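Local atomic coordinates of putative protease (Parabacteroides distasonis ATCC 8503, PDB entry 3KD4), a protein that is of unknown function but is probably exported and has been proposed to act as a protease. Residues P122-I130 with P265-V273. Residues are numbered along the deposited sequence; the frame is centred on the assembly and turned at random. Where two conformers were deposited one is given.
Sequences PGYYPALDI and PMAMTGYTV. With GOL (glycerol), chain F.
Gly270 lies against the ring of Tyr124, its CA 3.8 Å from the ring centroid in a CH-pi contact over one face. At the far end of that ring, Tyr124 OH makes a weak hydrogen bond to Ala267 O (2.9 Å). Tyr125 OH also comes within 3.1 Å of Ala267 O. Tyr124 CG is anti to its backbone N (chi1 -176°) but Tyr125 CG lies beside its own (chi1 -73°), which brings both phenols to this carbonyl. The Tyr125 ring is sandwiched between Tyr124 CD2 and GOL C3. It meets the Tyr271 ring obliquely, planes at 57°, with Tyr125 CE1 3.8 Å from Tyr271 CE2. The contact joins a loop of the DUF3857 region, leading into edge strand 129-133 of a small antiparallel sheet, to a 3-10 turn (266-268) in the helical region, which probably has a transglutaminase-like fold. Met266 O accepts N-H groups from Thr269 and Tyr271 on opposite faces of its plane, closing the turn round Gly270. The glycerol, probably from the crystallisation liquor, links both segments: Tyr271 OH donates to GOL O3 (2.8 Å), which donates to Asp129 O. Farther out, Asn51 hydrogen-bonds Tyr124 OH, Phe54 stacks on the Tyr124 ring, and Leu322 and Ala323 N-H groups bind the Asp129 carboxylate.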
loop_
_atom_site.group_PDB
_atom_site.type_symbol
_atom_site.label_atom_id
_atom_site.label_comp_id
_atom_site.label_asym_id
_atom_site.label_seq_id
_atom_site.Cartn_x
_atom_site.Cartn_y
_atom_site.Cartn_z
ATOM N N PRO A 122 -10.550 3.017 -28.325
ATOM C CA PRO A 122 -11.849 3.149 -27.686
ATOM C C PRO A 122 -12.280 1.855 -27.042
ATOM O O PRO A 122 -11.865 0.813 -27.465
ATOM C CB PRO A 122 -12.794 3.490 -28.854
ATOM C CG PRO A 122 -11.943 4.026 -29.907
ATOM C CD PRO A 122 -10.614 3.314 -29.763
ATOM N N GLY A 123 -13.086 1.927 -26.010
ATOM C CA GLY A 123 -13.698 0.748 -25.431
ATOM C C GLY A 123 -12.927 0.057 -24.317
ATOM O O GLY A 123 -13.261 -1.069 -23.948
ATOM N N TYR A 124 -11.853 0.644 -23.830
ATOM C CA TYR A 124 -11.039 0.007 -22.801
ATOM C C TYR A 124 -11.240 0.765 -21.488
ATOM O O TYR A 124 -11.516 0.170 -20.473
ATOM C CB TYR A 124 -9.554 0.043 -23.175
ATOM C CG TYR A 124 -8.649 -0.666 -22.216
ATOM C CD1 TYR A 124 -8.846 -2.006 -21.916
ATOM C CD2 TYR A 124 -7.593 -0.003 -21.591
ATOM C CE1 TYR A 124 -8.011 -2.688 -21.038
ATOM C CE2 TYR A 124 -6.726 -0.691 -20.701
ATOM C CZ TYR A 124 -6.956 -2.030 -20.435
ATOM O OH TYR A 124 -6.142 -2.736 -19.545
ATOM N N TYR A 125 -11.100 2.079 -21.493
ATOM C CA TYR A 125 -11.313 2.835 -20.259
ATOM C C TYR A 125 -12.668 3.521 -20.300
ATOM O O TYR A 125 -12.949 4.216 -21.255
ATOM C CB TYR A 125 -10.223 3.865 -20.102
ATOM C CG TYR A 125 -8.884 3.301 -19.737
ATOM C CD1 TYR A 125 -8.760 2.321 -18.756
ATOM C CD2 TYR A 125 -7.734 3.789 -20.312
ATOM C CE1 TYR A 125 -7.506 1.811 -18.413
ATOM C CE2 TYR A 125 -6.466 3.306 -19.939
ATOM C CZ TYR A 125 -6.378 2.301 -19.004
ATOM O OH TYR A 125 -5.132 1.807 -18.631
ATOM N N PRO A 126 -13.494 3.361 -19.253
ATOM C CA PRO A 126 -14.770 4.075 -19.204
ATOM C C PRO A 126 -14.636 5.589 -19.152
ATOM O O PRO A 126 -15.544 6.286 -19.582
ATOM C CB PRO A 126 -15.410 3.572 -17.908
ATOM C CG PRO A 126 -14.766 2.316 -17.599
ATOM C CD PRO A 126 -13.356 2.430 -18.117
ATOM N N ALA A 127 -13.503 6.090 -18.670
ATOM C CA ALA A 127 -13.332 7.525 -18.451
ATOM C C ALA A 127 -11.846 7.854 -18.366
ATOM O O ALA A 127 -11.030 6.960 -18.265
ATOM C CB ALA A 127 -14.069 7.940 -17.126
ATOM N N LEU A 128 -11.490 9.137 -18.431
ATOM C CA LEU A 128 -10.148 9.568 -18.072
ATOM C C LEU A 128 -10.099 9.577 -16.538
ATOM O O LEU A 128 -10.931 10.200 -15.885
ATOM C CB LEU A 128 -9.828 10.952 -18.669
ATOM C CG LEU A 128 -8.433 11.495 -18.387
ATOM C CD1 LEU A 128 -7.340 10.498 -18.873
ATOM C CD2 LEU A 128 -8.138 12.862 -19.042
ATOM N N ASP A 129 -9.116 8.889 -15.960
ATOM C CA ASP A 129 -9.102 8.584 -14.544
ATOM C C ASP A 129 -7.617 8.565 -14.073
ATOM O O ASP A 129 -6.907 7.620 -14.358
ATOM C CB ASP A 129 -9.778 7.217 -14.333
ATOM C CG ASP A 129 -10.117 6.911 -12.864
ATOM O OD1 ASP A 129 -9.600 7.566 -11.918
ATOM O OD2 ASP A 129 -10.945 5.974 -12.672
ATOM N N ILE A 130 -7.197 9.632 -13.414
ATOM C CA ILE A 130 -5.784 9.913 -13.144
ATOM C C ILE A 130 -5.576 10.009 -11.638
ATOM O O ILE A 130 -6.398 10.586 -10.936
ATOM C CB ILE A 130 -5.374 11.249 -13.796
ATOM C CG1 ILE A 130 -5.507 11.171 -15.335
ATOM C CG2 ILE A 130 -3.938 11.621 -13.498
ATOM C CD1 ILE A 130 -5.553 12.552 -15.985
ATOM N N PRO A 265 -2.853 -4.458 -11.486
ATOM C CA PRO A 265 -3.510 -3.178 -11.278
ATOM C C PRO A 265 -4.782 -3.135 -12.106
ATOM O O PRO A 265 -4.835 -3.718 -13.211
ATOM C CB PRO A 265 -2.492 -2.150 -11.819
ATOM C CG PRO A 265 -1.172 -2.876 -11.804
ATOM C CD PRO A 265 -1.486 -4.296 -12.037
HETATM N N MSE A 266 -5.781 -2.434 -11.588
HETATM C CA MSE A 266 -7.073 -2.358 -12.278
HETATM C C MSE A 266 -6.964 -1.748 -13.651
HETATM O O MSE A 266 -7.684 -2.140 -14.568
HETATM C CB MSE A 266 -8.070 -1.568 -11.432
HETATM C CG MSE A 266 -8.464 -2.272 -10.136
HETATM SE SE MSE A 266 -10.044 -1.453 -9.302
HETATM C CE MSE A 266 -9.210 0.204 -8.671
ATOM N N ALA A 267 -6.077 -0.769 -13.798
ATOM C CA ALA A 267 -5.855 -0.113 -15.086
ATOM C C ALA A 267 -5.456 -1.119 -16.156
ATOM O O ALA A 267 -5.797 -0.952 -17.325
ATOM C CB ALA A 267 -4.765 0.964 -14.968
HETATM N N MSE A 268 -4.735 -2.157 -15.763
HETATM C CA MSE A 268 -4.252 -3.169 -16.713
HETATM C C MSE A 268 -5.331 -4.178 -17.021
HETATM O O MSE A 268 -5.120 -5.091 -17.817
HETATM C CB MSE A 268 -2.989 -3.846 -16.184
HETATM C CG MSE A 268 -1.775 -2.909 -16.137
HETATM SE SE MSE A 268 -1.339 -2.424 -17.990
HETATM C CE MSE A 268 -2.503 -0.787 -18.254
ATOM N N THR A 269 -6.503 -4.032 -16.410
ATOM C CA THR A 269 -7.642 -4.855 -16.813
ATOM C C THR A 269 -8.796 -3.968 -17.324
ATOM O O THR A 269 -9.923 -4.404 -17.426
ATOM C CB THR A 269 -8.132 -5.781 -15.644
ATOM O OG1 THR A 269 -8.776 -4.999 -14.641
ATOM C CG2 THR A 269 -6.975 -6.511 -14.980
ATOM N N GLY A 270 -8.531 -2.716 -17.632
ATOM C CA GLY A 270 -9.629 -1.813 -18.014
ATOM C C GLY A 270 -10.690 -1.629 -16.929
ATOM O O GLY A 270 -11.862 -1.360 -17.240
ATOM N N TYR A 271 -10.281 -1.755 -15.668
ATOM C CA TYR A 271 -11.203 -1.669 -14.542
ATOM C C TYR A 271 -12.366 -2.683 -14.631
ATOM O O TYR A 271 -13.510 -2.361 -14.315
ATOM C CB TYR A 271 -11.744 -0.225 -14.375
ATOM C CG TYR A 271 -10.649 0.757 -14.144
ATOM C CD1 TYR A 271 -10.165 0.986 -12.866
ATOM C CD2 TYR A 271 -10.023 1.392 -15.210
ATOM C CE1 TYR A 271 -9.140 1.862 -12.635
ATOM C CE2 TYR A 271 -8.984 2.297 -14.990
ATOM C CZ TYR A 271 -8.536 2.502 -13.711
ATOM O OH TYR A 271 -7.531 3.390 -13.480
ATOM N N THR A 272 -12.062 -3.925 -15.000
ATOM C CA THR A 272 -13.128 -4.920 -14.817
ATOM C C THR A 272 -12.533 -6.259 -14.426
ATOM O O THR A 272 -11.384 -6.317 -13.917
ATOM C CB THR A 272 -14.145 -4.980 -16.020
ATOM O OG1 THR A 272 -15.289 -5.837 -15.698
ATOM C CG2 THR A 272 -13.439 -5.441 -17.278
ATOM N N VAL A 273 -13.379 -7.274 -14.486
ATOM C CA VAL A 273 -13.125 -8.574 -13.904
ATOM C C VAL A 273 -13.396 -9.600 -14.952
ATOM O O VAL A 273 -14.141 -9.330 -15.890
ATOM C CB VAL A 273 -14.055 -8.825 -12.694
ATOM C CG1 VAL A 273 -13.596 -7.972 -11.487
ATOM C CG2 VAL A 273 -15.579 -8.614 -13.030
HETATM C C1 GOL F . -6.109 7.215 -17.716
HETATM O O1 GOL F . -7.496 7.386 -17.859
HETATM C C2 GOL F . -5.950 5.716 -17.615
HETATM O O2 GOL F . -4.742 5.365 -16.991
HETATM C C3 GOL F . -7.144 5.181 -16.820
HETATM O O3 GOL F . -6.890 5.244 -15.426
#